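Local coordinates for uncharacterized protein (Bordetella pertussis, PDB 3FVV) that probably dephosphorylates histidinol phosphate to histidinol, a late step of histidine biosynthesis, as a magnesium-dependent phosphatase of the HAD-like superfamily, at residues L11-W24 against T115-F129. Residues are numbered along the deposited sequence; the frame is centred on the assembly and turned at random.
With SO4 (sulfate ion), chain C.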
ATOM      1  N   LEU A  11       1.018  -3.064   2.629  1.00 13.97           N
ATOM      2  CA  LEU A  11      -0.409  -3.245   2.878  1.00 12.90           C
ATOM      3  C   LEU A  11      -1.041  -4.425   2.117  1.00 13.44           C
ATOM      4  O   LEU A  11      -1.466  -5.410   2.739  1.00 12.10           O
ATOM      5  CB  LEU A  11      -1.195  -1.975   2.545  1.00 13.87           C
ATOM      6  CG  LEU A  11      -2.704  -2.042   2.759  1.00 13.71           C
ATOM      7  CD1 LEU A  11      -2.999  -2.273   4.193  1.00  9.24           C
ATOM      8  CD2 LEU A  11      -3.435  -0.707   2.243  1.00 15.37           C
ATOM      9  N   ASP A  12      -1.084  -4.343   0.792  1.00 13.38           N
ATOM     10  CA  ASP A  12      -1.936  -5.259   0.030  1.00 13.62           C
ATOM     11  C   ASP A  12      -1.364  -6.645   0.055  1.00 13.05           C
ATOM     12  O   ASP A  12      -0.240  -6.835  -0.333  1.00 12.36           O
ATOM     13  CB  ASP A  12      -2.160  -4.737  -1.393  1.00 13.81           C
ATOM     14  CG  ASP A  12      -2.827  -3.355  -1.401  1.00 15.05           C
ATOM     15  OD1 ASP A  12      -3.828  -3.139  -0.699  1.00 14.67           O
ATOM     16  OD2 ASP A  12      -2.325  -2.442  -2.054  1.00 20.22           O
ATOM     17  N   HIS A  13      -2.143  -7.592   0.586  1.00 13.64           N
ATOM     18  CA  HIS A  13      -1.751  -9.007   0.727  1.00 14.54           C
ATOM     19  C   HIS A  13      -0.752  -9.230   1.830  1.00 14.96           C
ATOM     20  O   HIS A  13      -0.353 -10.350   2.060  1.00 16.68           O
ATOM     21  CB  HIS A  13      -1.213  -9.569  -0.574  1.00 15.57           C
ATOM     22  CG  HIS A  13      -2.219  -9.522  -1.673  1.00 20.28           C
ATOM     23  ND1 HIS A  13      -3.374 -10.264  -1.637  1.00 23.35           N
ATOM     24  CD2 HIS A  13      -2.281  -8.781  -2.802  1.00 25.65           C
ATOM     25  CE1 HIS A  13      -4.093 -10.009  -2.715  1.00 24.48           C
ATOM     26  NE2 HIS A  13      -3.451  -9.116  -3.442  1.00 26.63           N
ATOM     27  N   THR A  14      -0.360  -8.180   2.535  1.00 14.63           N
ATOM     28  CA  THR A  14       0.536  -8.305   3.699  1.00 14.58           C
ATOM     29  C   THR A  14      -0.298  -8.103   4.947  1.00 13.58           C
ATOM     30  O   THR A  14      -0.443  -9.003   5.731  1.00 15.36           O
ATOM     31  CB  THR A  14       1.671  -7.237   3.629  1.00 13.98           C
ATOM     32  OG1 THR A  14       2.519  -7.568   2.529  1.00 19.02           O
ATOM     33  CG2 THR A  14       2.507  -7.180   4.937  1.00 15.41           C
ATOM     34  N   LEU A  15      -0.868  -6.914   5.118  1.00 14.03           N
ATOM     35  CA  LEU A  15      -1.725  -6.663   6.274  1.00 14.74           C
ATOM     36  C   LEU A  15      -3.185  -6.955   5.964  1.00 14.01           C
ATOM     37  O   LEU A  15      -3.937  -7.191   6.879  1.00 15.66           O
ATOM     38  CB  LEU A  15      -1.516  -5.247   6.821  1.00 14.71           C
ATOM     39  CG  LEU A  15      -0.191  -4.919   7.545  1.00 14.16           C
ATOM     40  CD1 LEU A  15      -0.275  -3.524   8.123  1.00  8.04           C
ATOM     41  CD2 LEU A  15       0.130  -5.958   8.647  1.00 12.66           C
ATOM     42  N   LEU A  16      -3.586  -6.991   4.672  1.00 14.00           N
ATOM     43  CA  LEU A  16      -4.959  -7.281   4.297  1.00 13.39           C
ATOM     44  C   LEU A  16      -4.949  -8.461   3.313  1.00 13.51           C
ATOM     45  O   LEU A  16      -4.048  -8.560   2.479  1.00 11.22           O
ATOM     46  CB  LEU A  16      -5.635  -6.071   3.640  1.00 14.07           C
ATOM     47  CG  LEU A  16      -5.750  -4.769   4.419  1.00 15.04           C
ATOM     48  CD1 LEU A  16      -6.250  -3.696   3.446  1.00 16.71           C
ATOM     49  CD2 LEU A  16      -6.652  -4.978   5.561  1.00 18.84           C
ATOM     50  N   PRO A  17      -5.938  -9.363   3.421  1.00 13.75           N
ATOM     51  CA  PRO A  17      -5.981 -10.521   2.550  1.00 14.58           C
ATOM     52  C   PRO A  17      -6.597 -10.145   1.210  1.00 15.27           C
ATOM     53  O   PRO A  17      -7.274 -10.919   0.638  1.00 16.13           O
ATOM     54  CB  PRO A  17      -6.884 -11.500   3.316  1.00 15.36           C
ATOM     55  CG  PRO A  17      -7.781 -10.635   4.125  1.00 16.24           C
ATOM     56  CD  PRO A  17      -6.976  -9.421   4.468  1.00 14.77           C
ATOM     57  N   LEU A  18      -6.323  -8.955   0.707  1.00 14.94           N
ATOM     58  CA  LEU A  18      -6.856  -8.543  -0.555  1.00 14.99           C
ATOM     59  C   LEU A  18      -5.961  -7.411  -1.093  1.00 14.69           C
ATOM     60  O   LEU A  18      -5.039  -6.919  -0.410  1.00 12.87           O
ATOM     61  CB  LEU A  18      -8.321  -8.114  -0.371  1.00 14.43           C
ATOM     62  CG  LEU A  18      -8.660  -7.105   0.772  1.00 16.49           C
ATOM     63  CD1 LEU A  18      -8.316  -5.697   0.351  1.00 11.67           C
ATOM     64  CD2 LEU A  18     -10.120  -7.197   1.283  1.00 11.91           C
ATOM     65  N   ASP A  19      -6.223  -7.025  -2.328  1.00 14.53           N
ATOM     66  CA  ASP A  19      -5.590  -5.866  -2.940  1.00 14.62           C
ATOM     67  C   ASP A  19      -6.562  -4.701  -2.877  1.00 13.26           C
ATOM     68  O   ASP A  19      -7.571  -4.625  -3.616  1.00 12.54           O
ATOM     69  CB  ASP A  19      -5.217  -6.153  -4.420  1.00 16.01           C
ATOM     70  CG  ASP A  19      -4.700  -4.910  -5.128  1.00 18.50           C
ATOM     71  OD1 ASP A  19      -4.292  -3.949  -4.469  1.00 25.55           O
ATOM     72  OD2 ASP A  19      -4.701  -4.896  -6.351  1.00 29.82           O
ATOM     73  N   SER A  20      -6.224  -3.751  -2.035  1.00 11.78           N
ATOM     74  CA  SER A  20      -7.097  -2.643  -1.766  1.00 12.51           C
ATOM     75  C   SER A  20      -7.266  -1.748  -3.041  1.00 12.66           C
ATOM     76  O   SER A  20      -8.293  -1.136  -3.246  1.00 13.90           O
ATOM     77  CB  SER A  20      -6.621  -1.877  -0.526  1.00 11.31           C
ATOM     78  OG  SER A  20      -5.459  -1.075  -0.747  1.00 13.00           O
ATOM     79  N   ASP A  21      -6.294  -1.756  -3.932  1.00 13.05           N
ATOM     80  CA  ASP A  21      -6.315  -0.885  -5.135  1.00 12.99           C
ATOM     81  C   ASP A  21      -7.445  -1.418  -6.043  1.00 13.05           C
ATOM     82  O   ASP A  21      -8.403  -0.723  -6.334  1.00 11.71           O
ATOM     83  CB  ASP A  21      -4.935  -0.965  -5.800  1.00 13.62           C
ATOM     84  CG  ASP A  21      -4.537   0.287  -6.560  1.00 17.31           C
ATOM     85  OD1 ASP A  21      -5.140   1.365  -6.404  1.00 17.35           O
ATOM     86  OD2 ASP A  21      -3.571   0.158  -7.365  1.00 18.25           O
ATOM     87  N   TYR A  22      -7.336  -2.687  -6.424  1.00 14.96           N
ATOM     88  CA  TYR A  22      -8.332  -3.378  -7.254  1.00 15.43           C
ATOM     89  C   TYR A  22      -9.721  -3.401  -6.592  1.00 14.62           C
ATOM     90  O   TYR A  22     -10.721  -3.064  -7.227  1.00 14.23           O
ATOM     91  CB  TYR A  22      -7.875  -4.789  -7.589  1.00 17.18           C
ATOM     92  CG  TYR A  22      -8.910  -5.448  -8.483  1.00 22.02           C
ATOM     93  CD1 TYR A  22      -8.966  -5.153  -9.849  1.00 29.04           C
ATOM     94  CD2 TYR A  22      -9.909  -6.243  -7.940  1.00 25.71           C
ATOM     95  CE1 TYR A  22      -9.972  -5.697 -10.684  1.00 29.91           C
ATOM     96  CE2 TYR A  22     -10.907  -6.804  -8.744  1.00 29.12           C
ATOM     97  CZ  TYR A  22     -10.943  -6.527 -10.118  1.00 31.34           C
ATOM     98  OH  TYR A  22     -11.952  -7.060 -10.902  1.00 32.56           O
ATOM     99  N   GLN A  23      -9.794  -3.707  -5.299  1.00 14.67           N
ATOM    100  CA  GLN A  23     -11.117  -3.776  -4.613  1.00 13.92           C
ATOM    101  C   GLN A  23     -11.804  -2.388  -4.623  1.00 13.44           C
ATOM    102  O   GLN A  23     -13.013  -2.267  -4.831  1.00 12.13           O
ATOM    103  CB  GLN A  23     -10.982  -4.303  -3.203  1.00 13.77           C
ATOM    104  CG  GLN A  23     -10.493  -5.701  -3.151  1.00 15.99           C
ATOM    105  CD  GLN A  23     -11.499  -6.644  -3.796  1.00 19.93           C
ATOM    106  OE1 GLN A  23     -12.723  -6.415  -3.751  1.00 17.89           O
ATOM    107  NE2 GLN A  23     -10.996  -7.697  -4.372  1.00 18.73           N
ATOM    108  N   TRP A  24     -11.023  -1.337  -4.470  1.00 13.32           N
ATOM    109  CA  TRP A  24     -11.597  -0.008  -4.596  1.00 12.96           C
ATOM    110  C   TRP A  24     -12.142   0.285  -5.996  1.00 13.94           C
ATOM    111  O   TRP A  24     -13.261   0.812  -6.086  1.00 14.40           O
ATOM    112  CB  TRP A  24     -10.569   1.027  -4.152  1.00 14.17           C
ATOM    113  CG  TRP A  24     -10.873   2.486  -4.373  1.00  9.20           C
ATOM    114  CD1 TRP A  24     -10.198   3.279  -5.236  1.00  8.19           C
ATOM    115  CD2 TRP A  24     -11.936   3.318  -3.812  1.00  9.65           C
ATOM    116  NE1 TRP A  24     -10.702   4.554  -5.195  1.00  9.74           N
ATOM    117  CE2 TRP A  24     -11.772   4.609  -4.347  1.00  9.60           C
ATOM    118  CE3 TRP A  24     -12.942   3.113  -2.899  1.00 11.04           C
ATOM    119  CZ2 TRP A  24     -12.568   5.693  -3.986  1.00 10.15           C
ATOM    120  CZ3 TRP A  24     -13.741   4.184  -2.536  1.00 13.96           C
ATOM    121  CH2 TRP A  24     -13.537   5.469  -3.070  1.00 13.68           C
ATOM    122  N   THR A 115       3.057   1.688   0.897  1.00 11.94           N
ATOM    123  CA  THR A 115       2.168   1.051  -0.053  1.00 12.49           C
ATOM    124  C   THR A 115       2.036   1.817  -1.374  1.00 13.08           C
ATOM    125  O   THR A 115       1.972   3.039  -1.384  1.00 11.89           O
ATOM    126  CB  THR A 115       0.752   0.883   0.608  1.00 13.68           C
ATOM    127  OG1 THR A 115      -0.172   0.355  -0.343  1.00 13.35           O
ATOM    128  CG2 THR A 115       0.239   2.216   1.121  1.00 11.91           C
ATOM    129  N   ALA A 116       1.956   1.068  -2.483  1.00 12.50           N
ATOM    130  CA  ALA A 116       1.742   1.641  -3.811  1.00 13.51           C
ATOM    131  C   ALA A 116       0.312   2.095  -3.952  1.00 12.87           C
ATOM    132  O   ALA A 116       0.026   2.902  -4.815  1.00 13.90           O
ATOM    133  CB  ALA A 116       2.051   0.650  -4.924  1.00 11.94           C
ATOM    134  N   THR A 117      -0.606   1.571  -3.147  1.00 12.33           N
ATOM    135  CA  THR A 117      -2.005   1.988  -3.304  1.00 10.95           C
ATOM    136  C   THR A 117      -2.113   3.449  -2.800  1.00 11.84           C
ATOM    137  O   THR A 117      -1.588   3.795  -1.772  1.00 12.23           O
ATOM    138  CB  THR A 117      -2.973   0.994  -2.672  1.00 11.51           C
ATOM    139  OG1 THR A 117      -2.913  -0.256  -3.390  1.00  9.81           O
ATOM    140  CG2 THR A 117      -4.453   1.498  -2.713  1.00  8.27           C
ATOM    141  N   ASN A 118      -2.772   4.298  -3.575  1.00 12.29           N
ATOM    142  CA  ASN A 118      -2.733   5.743  -3.336  1.00 11.50           C
ATOM    143  C   ASN A 118      -3.230   6.179  -1.953  1.00 11.78           C
ATOM    144  O   ASN A 118      -4.134   5.524  -1.351  1.00  8.58           O
ATOM    145  CB  ASN A 118      -3.426   6.498  -4.488  1.00 11.70           C
ATOM    146  CG  ASN A 118      -4.941   6.474  -4.417  1.00 11.22           C
ATOM    147  OD1 ASN A 118      -5.520   7.221  -3.628  1.00  8.98           O
ATOM    148  ND2 ASN A 118      -5.591   5.716  -5.317  1.00  8.25           N
ATOM    149  N   SER A 119      -2.608   7.261  -1.449  1.00  9.64           N
ATOM    150  CA  SER A 119      -2.871   7.767  -0.122  1.00 11.20           C
ATOM    151  C   SER A 119      -4.343   8.191   0.165  1.00 10.82           C
ATOM    152  O   SER A 119      -4.784   8.097   1.289  1.00 10.20           O
ATOM    153  CB  SER A 119      -1.898   8.897   0.262  1.00 11.24           C
ATOM    154  OG  SER A 119      -2.042   9.987  -0.626  1.00 11.91           O
ATOM    155  N   PHE A 120      -5.131   8.572  -0.839  1.00 11.32           N
ATOM    156  CA  PHE A 120      -6.538   8.764  -0.603  1.00  9.86           C
ATOM    157  C   PHE A 120      -7.214   7.450  -0.157  1.00 10.02           C
ATOM    158  O   PHE A 120      -8.000   7.417   0.779  1.00 10.52           O
ATOM    159  CB  PHE A 120      -7.298   9.329  -1.831  1.00 11.22           C
ATOM    160  CG  PHE A 120      -8.771   9.424  -1.578  1.00  9.73           C
ATOM    161  CD1 PHE A 120      -9.283  10.450  -0.805  1.00 12.99           C
ATOM    162  CD2 PHE A 120      -9.623   8.417  -1.970  1.00 13.28           C
ATOM    163  CE1 PHE A 120     -10.652  10.507  -0.498  1.00 12.70           C
ATOM    164  CE2 PHE A 120     -10.984   8.476  -1.641  1.00 10.00           C
ATOM    165  CZ  PHE A 120     -11.466   9.516  -0.920  1.00 10.82           C
ATOM    166  N   VAL A 121      -6.910   6.386  -0.856  1.00  9.72           N
ATOM    167  CA  VAL A 121      -7.454   5.071  -0.552  1.00 10.65           C
ATOM    168  C   VAL A 121      -6.885   4.489   0.729  1.00 10.77           C
ATOM    169  O   VAL A 121      -7.603   3.849   1.450  1.00 11.54           O
ATOM    170  CB  VAL A 121      -7.254   4.081  -1.772  1.00 10.92           C
ATOM    171  CG1 VAL A 121      -7.623   2.626  -1.393  1.00  9.69           C
ATOM    172  CG2 VAL A 121      -8.071   4.579  -2.973  1.00 10.33           C
ATOM    173  N   THR A 122      -5.634   4.759   1.062  1.00  9.98           N
ATOM    174  CA  THR A 122      -4.997   4.058   2.178  1.00 11.14           C
ATOM    175  C   THR A 122      -4.860   4.818   3.484  1.00 11.11           C
ATOM    176  O   THR A 122      -4.587   4.219   4.488  1.00 10.82           O
ATOM    177  CB  THR A 122      -3.603   3.526   1.777  1.00 10.75           C
ATOM    178  OG1 THR A 122      -2.847   4.569   1.143  1.00 10.79           O
ATOM    179  CG2 THR A 122      -3.752   2.330   0.788  1.00 10.91           C
ATOM    180  N   ALA A 123      -5.006   6.133   3.463  1.00 10.71           N
ATOM    181  CA  ALA A 123      -4.929   6.923   4.720  1.00 11.15           C
ATOM    182  C   ALA A 123      -5.820   6.386   5.843  1.00 10.18           C
ATOM    183  O   ALA A 123      -5.338   6.157   6.945  1.00 12.31           O
ATOM    184  CB  ALA A 123      -5.141   8.429   4.457  1.00 10.20           C
ATOM    185  N   PRO A 124      -7.099   6.123   5.584  1.00 10.05           N
ATOM    186  CA  PRO A 124      -7.957   5.600   6.696  1.00 10.29           C
ATOM    187  C   PRO A 124      -7.604   4.164   7.115  1.00 10.65           C
ATOM    188  O   PRO A 124      -7.958   3.745   8.181  1.00  9.50           O
ATOM    189  CB  PRO A 124      -9.391   5.636   6.122  1.00 10.20           C
ATOM    190  CG  PRO A 124      -9.304   6.713   5.044  1.00  9.42           C
ATOM    191  CD  PRO A 124      -7.899   6.551   4.438  1.00  9.85           C
ATOM    192  N   ILE A 125      -6.924   3.427   6.250  1.00 10.94           N
ATOM    193  CA  ILE A 125      -6.470   2.060   6.552  1.00 10.15           C
ATOM    194  C   ILE A 125      -5.260   2.094   7.487  1.00 10.58           C
ATOM    195  O   ILE A 125      -5.176   1.280   8.425  1.00  8.03           O
ATOM    196  CB  ILE A 125      -6.099   1.313   5.262  1.00 10.92           C
ATOM    197  CG1 ILE A 125      -7.289   1.350   4.276  1.00 11.05           C
ATOM    198  CG2 ILE A 125      -5.670  -0.130   5.602  1.00 11.81           C
ATOM    199  CD1 ILE A 125      -7.146   0.558   3.023  1.00 14.64           C
ATOM    200  N   ALA A 126      -4.322   3.020   7.254  1.00 10.22           N
ATOM    201  CA  ALA A 126      -3.254   3.229   8.237  1.00 10.37           C
ATOM    202  C   ALA A 126      -3.814   3.594   9.587  1.00 11.93           C
ATOM    203  O   ALA A 126      -3.400   3.038  10.647  1.00 13.07           O
ATOM    204  CB  ALA A 126      -2.255   4.241   7.774  1.00 10.04           C
ATOM    205  N   ARG A 127      -4.744   4.532   9.597  1.00 11.66           N
ATOM    206  CA  ARG A 127      -5.432   4.864  10.826  1.00 11.78           C
ATOM    207  C   ARG A 127      -6.145   3.652  11.473  1.00 12.21           C
ATOM    208  O   ARG A 127      -6.142   3.505  12.715  1.00 10.84           O
ATOM    209  CB  ARG A 127      -6.443   5.972  10.547  1.00 11.65           C
ATOM    210  CG  ARG A 127      -7.333   6.365  11.706  1.00 12.74           C
ATOM    211  CD  ARG A 127      -8.256   7.431  11.205  1.00 12.44           C
ATOM    212  NE  ARG A 127      -9.428   7.651  12.037  1.00 10.45           N
ATOM    213  CZ  ARG A 127      -9.616   8.690  12.854  1.00 11.05           C
ATOM    214  NH1 ARG A 127      -8.675   9.641  13.021  1.00 12.02           N
ATOM    215  NH2 ARG A 127     -10.760   8.779  13.513  1.00 11.15           N
ATOM    216  N   ALA A 128      -6.766   2.794  10.674  1.00 11.33           N
ATOM    217  CA  ALA A 128      -7.428   1.605  11.260  1.00 10.97           C
ATOM    218  C   ALA A 128      -6.458   0.689  12.002  1.00 10.67           C
ATOM    219  O   ALA A 128      -6.860  -0.019  12.922  1.00  9.39           O
ATOM    220  CB  ALA A 128      -8.220   0.811  10.201  1.00 12.05           C
ATOM    221  N   PHE A 129      -5.176   0.739  11.639  1.00  9.60           N
ATOM    222  CA  PHE A 129      -4.171  -0.063  12.316  1.00 10.40           C
ATOM    223  C   PHE A 129      -3.480   0.663  13.457  1.00 11.15           C
ATOM    224  O   PHE A 129      -2.634   0.087  14.095  1.00 10.70           O
ATOM    225  CB  PHE A 129      -3.139  -0.523  11.295  1.00 10.20           C
ATOM    226  CG  PHE A 129      -3.544  -1.748  10.525  1.00 12.19           C
ATOM    227  CD1 PHE A 129      -3.451  -2.979  11.099  1.00 15.60           C
ATOM    228  CD2 PHE A 129      -4.031  -1.654   9.223  1.00 15.25           C
ATOM    229  CE1 PHE A 129      -3.823  -4.112  10.380  1.00 17.61           C
ATOM    230  CE2 PHE A 129      -4.417  -2.750   8.510  1.00 13.27           C
ATOM    231  CZ  PHE A 129      -4.294  -3.999   9.077  1.00 14.21           C
TER
HETATM  232  S   SO4 C 233       1.173  -2.545  -1.927  1.00 25.07           S
HETATM  233  O1  SO4 C 233       0.693  -2.370  -0.504  1.00 21.78           O
HETATM  234  O2  SO4 C 233       2.348  -1.658  -2.279  1.00 17.15           O
HETATM  235  O3  SO4 C 233       1.393  -3.975  -2.079  1.00 24.98           O
HETATM  236  O4  SO4 C 233       0.119  -2.169  -2.882  1.00 20.50           O
HETATM  237  O   HOH W   1      -3.724   3.663  -6.269  1.00 13.34           O
HETATM  238  O   HOH W   2      -8.100   5.271  -6.729  1.00 10.91           O
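Leu11, two residues past strand 5-9, lies beside Thr115, the last residue of the parallel strand 110-115, and the helices that follow, 20-24 and 119-128, cross at 114° with their axes 10.6 Å apart. A sulfate sits between the two loops. Its O1 accepts from the backbone N of Leu11 and Asp12 and from Thr115 OG1, while Ala116 N points almost straight at O2 (2.8 Å, 175°); Lys160 adds a further bond. Beside the sulfate, Thr117 OG1 donates to Asp12 OD2 (2.6 Å), meeting it on the syn side. The other carboxylate oxygen, Asp12 OD1, is gripped twice by Ser20, by OG through the syn lone pair and by N from above the plane, so that, with Thr117 on OD2, both oxygens are held and the carboxylate rotation is set.

Away from the anion the contact turns apolar. Leu11, with CG anti to its backbone N (chi1 180°), reaches CD1 to Ile125 CG2 at 3.7 Å. Leu15 CD1 stands over the centre of the Phe129 ring, 4.1 Å from its centroid, and Val121 CG2 makes a second CH-pi contact over the five-membered ring of Trp24. At the helix starts the contact is polar again: one water bridges Asp21 OD1 to Asn118 N and ND2.

Asp10 to Thr14 fit the DxDxT pattern of the first HAD motif, and Thr115 the Ser/Thr of the second, so the sulfate probably marks where the substrate phosphate binds.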